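Local structure of hypothetical signal peptide protein (3PJY) at residues Gln35-Arg40 against Leu68-Leu73; Phe51-Gly54 against Met60-Met63. The protein is of unknown function, belongs to the DUF192 family and may act as a transcription regulator. One frame throughout, in Å; residues are numbered along the deposited sequence.

Interaction 1: Gln35-Arg40 against Leu68-Leu73; sequences QGLMYR and LPLDML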
loop_
_atom_site.group_PDB
_atom_site.type_symbol
_atom_site.label_atom_id
_atom_site.label_comp_id
_atom_site.label_asym_id
_atom_site.label_seq_id
_atom_site.Cartn_x
_atom_site.Cartn_y
_atom_site.Cartn_z
ATOM N N GLN B 35 -13.267 4.509 -22.217
ATOM C CA GLN B 35 -12.537 5.783 -22.074
ATOM C C GLN B 35 -11.175 5.536 -21.465
ATOM O O GLN B 35 -10.239 6.249 -21.794
ATOM C CB GLN B 35 -13.342 6.710 -21.177
ATOM C CG GLN B 35 -12.666 7.984 -20.623
ATOM C CD GLN B 35 -12.629 9.138 -21.593
ATOM O OE1 GLN B 35 -13.375 9.204 -22.543
ATOM N NE2 GLN B 35 -11.754 10.076 -21.300
ATOM N N GLY B 36 -11.070 4.544 -20.579
ATOM C CA GLY B 36 -9.797 4.243 -19.975
ATOM C C GLY B 36 -9.106 5.511 -19.468
ATOM O O GLY B 36 -9.713 6.334 -18.797
ATOM N N LEU B 37 -7.828 5.647 -19.779
ATOM C CA LEU B 37 -7.012 6.787 -19.390
ATOM C C LEU B 37 -6.813 7.743 -20.579
ATOM O O LEU B 37 -5.868 8.556 -20.581
ATOM C CB LEU B 37 -5.671 6.284 -18.844
ATOM C CG LEU B 37 -5.800 5.512 -17.545
ATOM C CD1 LEU B 37 -4.461 4.793 -17.212
ATOM C CD2 LEU B 37 -6.147 6.471 -16.361
HETATM N N MSE B 38 -7.740 7.710 -21.521
HETATM C CA MSE B 38 -7.677 8.621 -22.664
HETATM C C MSE B 38 -7.554 10.044 -22.188
HETATM O O MSE B 38 -8.165 10.432 -21.194
HETATM C CB MSE B 38 -8.943 8.527 -23.543
HETATM C CG MSE B 38 -9.065 7.255 -24.357
HETATM SE SE MSE B 38 -10.656 7.384 -25.418
HETATM C CE MSE B 38 -10.508 5.690 -26.371
ATOM N N TYR B 39 -6.769 10.811 -22.929
ATOM C CA TYR B 39 -6.583 12.259 -22.745
ATOM C C TYR B 39 -5.852 12.711 -21.497
ATOM O O TYR B 39 -5.367 13.817 -21.496
ATOM C CB TYR B 39 -7.898 13.035 -22.897
ATOM C CG TYR B 39 -8.527 12.800 -24.249
ATOM C CD1 TYR B 39 -7.971 13.351 -25.371
ATOM C CD2 TYR B 39 -9.668 12.039 -24.382
ATOM C CE1 TYR B 39 -8.531 13.147 -26.620
ATOM C CE2 TYR B 39 -10.233 11.840 -25.645
ATOM C CZ TYR B 39 -9.659 12.382 -26.728
ATOM O OH TYR B 39 -10.179 12.195 -27.990
ATOM N N ARG B 40 -5.731 11.886 -20.461
ATOM C CA ARG B 40 -5.001 12.279 -19.265
ATOM C C ARG B 40 -3.565 12.580 -19.589
ATOM O O ARG B 40 -2.925 11.873 -20.405
ATOM C CB ARG B 40 -5.089 11.188 -18.229
ATOM C CG ARG B 40 -6.522 11.030 -17.801
ATOM C CD ARG B 40 -6.580 10.336 -16.535
ATOM N NE ARG B 40 -7.938 9.930 -16.227
ATOM C CZ ARG B 40 -8.237 9.353 -15.069
ATOM N NH1 ARG B 40 -7.277 9.168 -14.192
ATOM N NH2 ARG B 40 -9.481 8.992 -14.819
ATOM N N LEU B 68 -0.407 8.997 -22.060
ATOM C CA LEU B 68 0.537 8.440 -21.079
ATOM C C LEU B 68 1.000 7.083 -21.602
ATOM O O LEU B 68 0.152 6.240 -21.921
ATOM C CB LEU B 68 -0.178 8.172 -19.744
ATOM C CG LEU B 68 -0.655 9.413 -18.952
ATOM C CD1 LEU B 68 -1.619 8.970 -17.844
ATOM C CD2 LEU B 68 0.564 10.105 -18.397
ATOM N N PRO B 69 2.331 6.838 -21.664
ATOM C CA PRO B 69 2.763 5.475 -21.917
ATOM C C PRO B 69 2.389 4.595 -20.711
ATOM O O PRO B 69 2.495 5.050 -19.563
ATOM C CB PRO B 69 4.271 5.592 -22.072
ATOM C CG PRO B 69 4.626 6.814 -21.389
ATOM C CD PRO B 69 3.459 7.753 -21.443
ATOM N N LEU B 70 1.947 3.386 -20.983
ATOM C CA LEU B 70 1.368 2.501 -19.924
ATOM C C LEU B 70 1.984 1.113 -19.947
ATOM O O LEU B 70 2.336 0.600 -21.004
ATOM C CB LEU B 70 -0.153 2.358 -20.082
ATOM C CG LEU B 70 -0.954 3.645 -19.987
ATOM C CD1 LEU B 70 -2.462 3.351 -20.279
ATOM C CD2 LEU B 70 -0.776 4.334 -18.600
ATOM N N ASP B 71 2.033 0.490 -18.771
ATOM C CA ASP B 71 2.180 -0.948 -18.634
ATOM C C ASP B 71 0.782 -1.551 -18.380
ATOM O O ASP B 71 -0.042 -0.970 -17.643
ATOM C CB ASP B 71 3.057 -1.324 -17.428
ATOM C CG ASP B 71 4.527 -1.024 -17.592
ATOM O OD1 ASP B 71 4.986 -0.666 -18.714
ATOM O OD2 ASP B 71 5.260 -1.161 -16.565
HETATM N N MSE B 72 0.491 -2.675 -19.028
HETATM C CA MSE B 72 -0.785 -3.377 -18.927
HETATM C C MSE B 72 -0.596 -4.733 -18.284
HETATM O O MSE B 72 0.262 -5.516 -18.735
HETATM C CB MSE B 72 -1.458 -3.540 -20.309
HETATM C CG MSE B 72 -1.773 -2.289 -20.956
HETATM SE SE MSE B 72 -2.574 -2.758 -22.655
HETATM C CE MSE B 72 -3.022 -0.936 -23.233
ATOM N N LEU B 73 -1.351 -5.038 -17.234
ATOM C CA LEU B 73 -1.285 -6.327 -16.567
ATOM C C LEU B 73 -2.663 -7.000 -16.730
ATOM O O LEU B 73 -3.667 -6.420 -16.361
ATOM C CB LEU B 73 -0.937 -6.209 -15.088
ATOM C CG LEU B 73 0.394 -5.551 -14.707
ATOM C CD1 LEU B 73 0.416 -4.040 -14.947
ATOM C CD2 LEU B 73 0.649 -5.792 -13.221
HETATM O O HOH W 1 -3.469 9.530 -21.519
#

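Interaction 2: Phe51-Gly54 against Met60-Met63; sequences FDFG and MMWM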
loop_
_atom_site.group_PDB
_atom_site.type_symbol
_atom_site.label_atom_id
_atom_site.label_comp_id
_atom_site.label_asym_id
_atom_site.label_seq_id
_atom_site.Cartn_x
_atom_site.Cartn_y
_atom_site.Cartn_z
ATOM N N PHE B 51 -9.488 -2.094 -14.656
ATOM C CA PHE B 51 -10.612 -2.392 -15.546
ATOM C C PHE B 51 -11.236 -3.684 -15.049
ATOM O O PHE B 51 -10.579 -4.743 -15.034
ATOM C CB PHE B 51 -10.134 -2.553 -16.974
ATOM C CG PHE B 51 -9.559 -1.287 -17.568
ATOM C CD1 PHE B 51 -8.289 -0.861 -17.209
ATOM C CD2 PHE B 51 -10.295 -0.487 -18.445
ATOM C CE1 PHE B 51 -7.753 0.327 -17.674
ATOM C CE2 PHE B 51 -9.731 0.704 -18.941
ATOM C CZ PHE B 51 -8.496 1.118 -18.566
ATOM N N ASP B 52 -12.501 -3.636 -14.648
ATOM C CA ASP B 52 -13.241 -4.784 -14.100
ATOM C C ASP B 52 -14.281 -5.146 -15.131
ATOM O O ASP B 52 -15.277 -4.427 -15.329
ATOM C CB ASP B 52 -13.889 -4.378 -12.784
ATOM C CG ASP B 52 -14.704 -5.496 -12.157
ATOM O OD1 ASP B 52 -14.915 -6.525 -12.801
ATOM O OD2 ASP B 52 -15.144 -5.338 -11.014
ATOM N N PHE B 53 -14.028 -6.222 -15.879
ATOM C CA PHE B 53 -14.900 -6.624 -16.990
ATOM C C PHE B 53 -16.176 -7.326 -16.557
ATOM O O PHE B 53 -17.072 -7.548 -17.378
ATOM C CB PHE B 53 -14.095 -7.522 -17.936
ATOM C CG PHE B 53 -12.928 -6.808 -18.497
ATOM C CD1 PHE B 53 -13.099 -5.853 -19.439
ATOM C CD2 PHE B 53 -11.651 -7.008 -17.995
ATOM C CE1 PHE B 53 -12.032 -5.130 -19.924
ATOM C CE2 PHE B 53 -10.591 -6.280 -18.525
ATOM C CZ PHE B 53 -10.827 -5.318 -19.438
ATOM N N GLY B 54 -16.235 -7.685 -15.285
ATOM C CA GLY B 54 -17.417 -8.349 -14.731
ATOM C C GLY B 54 -17.671 -9.759 -15.242
ATOM O O GLY B 54 -18.780 -10.307 -15.095
HETATM N N MSE B 60 -9.488 -7.222 -25.201
HETATM C CA MSE B 60 -8.666 -6.464 -26.135
HETATM C C MSE B 60 -8.523 -5.044 -25.600
HETATM O O MSE B 60 -9.504 -4.358 -25.307
HETATM C CB MSE B 60 -9.349 -6.459 -27.502
HETATM C CG MSE B 60 -9.497 -7.851 -28.030
HETATM SE SE MSE B 60 -9.978 -7.936 -29.909
HETATM C CE MSE B 60 -11.105 -6.794 -29.781
HETATM N N MSE B 61 -7.266 -4.569 -25.520
HETATM C CA MSE B 61 -6.957 -3.212 -25.110
HETATM C C MSE B 61 -6.223 -2.488 -26.222
HETATM O O MSE B 61 -5.644 -3.105 -27.092
HETATM C CB MSE B 61 -6.049 -3.259 -23.891
HETATM C CG MSE B 61 -6.536 -4.109 -22.720
HETATM SE SE MSE B 61 -8.120 -3.414 -21.850
HETATM C CE MSE B 61 -7.408 -1.855 -21.051
ATOM N N TRP B 62 -6.291 -1.173 -26.161
ATOM C CA TRP B 62 -5.495 -0.320 -27.058
ATOM C C TRP B 62 -5.172 1.014 -26.424
ATOM O O TRP B 62 -5.573 1.298 -25.277
ATOM C CB TRP B 62 -6.179 -0.178 -28.431
ATOM C CG TRP B 62 -7.502 0.597 -28.469
ATOM C CD1 TRP B 62 -8.166 1.148 -27.425
ATOM C CD2 TRP B 62 -8.325 0.838 -29.627
ATOM N NE1 TRP B 62 -9.348 1.736 -27.851
ATOM C CE2 TRP B 62 -9.468 1.532 -29.192
ATOM C CE3 TRP B 62 -8.204 0.523 -30.970
ATOM C CZ2 TRP B 62 -10.480 1.953 -30.080
ATOM C CZ3 TRP B 62 -9.221 0.931 -31.854
ATOM C CH2 TRP B 62 -10.336 1.622 -31.401
HETATM N N MSE B 63 -4.463 1.849 -27.183
HETATM C CA MSE B 63 -3.953 3.131 -26.716
HETATM C C MSE B 63 -4.528 4.331 -27.462
HETATM O O MSE B 63 -3.978 5.425 -27.434
HETATM C CB MSE B 63 -2.430 3.142 -26.727
HETATM C CG MSE B 63 -1.800 2.111 -25.802
HETATM SE SE MSE B 63 -1.987 2.586 -23.967
HETATM C CE MSE B 63 -0.643 3.879 -24.005
#

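Interaction 1: Gln35-Arg40 against Leu68-Leu73
A single water joins the backbones of Leu37, Arg40 and Leu68. It donates to Leu37 O and to Arg40 O, the latter at 2.7 Å. It accepts from Leu68 N in a longer bond of 3.2 Å. Two carbonyls of one loop and an amide of the other are thus satisfied by one solvent molecule, which links the two backbones. Leu37-Arg40 is a type II beta turn, and the water bridges the carbonyls of its first and last residues. The turn's own closing bond, from Arg40 N to Leu37 O, is weak at 3.3 Å. Just before it, Gln35-Met38 makes a type II' turn, closed by Met38 N on Gln35 O at 2.9 Å. Gly36 takes the positive phi of this turn as the chain leaves helix 30-35. The double turn packs against the start of strand 70-75, which lies in the mixed sheet between strands 81-88 and 102-109.

Most of the side-chain contact is apolar. Leu37 CD1 meets both methyls of Leu70, with Leu70 CD1 at 3.9 Å. The two side chains run at a slant to each other, with their branched ends touching. Leu37 CG lies anti to its carbonyl carbon (chi1 -66°), and this carries CD1 to the strand. Its other methyl, CD2, sits 3.5 Å above the plane of the Arg40 guanidinium, toward the rim. Leu68 points toward the turn. Its CG packs on Arg40 O at 3.6 Å, and its CD1 lies 4.1 Å from Arg40 CB. From CG to NE the Arg40 chain is extended and leads away from Leu68. At its end, NH1 forms a salt bridge with Glu25 of strand 19-27.

Interaction 2: Phe51-Gly54 against Met60-Met63
Met61 reaches across to Phe51 and Phe53 and makes a Met-aromatic contact with each ring. Strand 47-53 of the mixed sheet is joined in this way to strand 60-61, which pairs with 96-97 in a small sheet of its own. The tight part is at Phe51. Met61 is a selenomethionine here, and its CE sits over the centre of the ring face in a CH-pi contact, 3.8 Å from the centroid and 2° off the normal. All six ring carbons are therefore almost equally far from the methyl. Bends at chi2 (-67°) and chi3 of Met61 turn CE onto the ring. With an alanine at Phe51, the Met61 methyl would probably lose its aromatic partner and a gap would be likely to open between the strands. Glu107 also touches both Phe51 and Met61.

The contact is looser toward Phe53, which is partly exposed. Its ring offers Met61 an edge, and the selenium is 5.4 Å from the centroid. Asp52 and Gly54 form an Asx turn, with Gly54 N donating to Asp52 OD1 at 3.0 Å. Across the strands, the nearest approach at Phe53 is from CZ to Met61 SE, 4.1 Å.

How the interactions relate
The centres of the two interactions lie about 11 Å apart. Along the chain, both segments of interaction 2 fall between those of interaction 1: the order is 35-40, 51-54, 60-63, 68-73. Strands 47-53 and 70-75 belong to the same mixed sheet, on either side of strand 102-109. Glu107 of that middle strand is touched by side chains from both interactions. They also meet directly. Gly36 CA packs on Phe51 CZ at 3.7 Å, and Met72 SE lies 3.7 Å from Met61 CB. The buried parts of both contacts, from the turn after helix 30-35 to strand 60-61, pack together against the same mixed sheet.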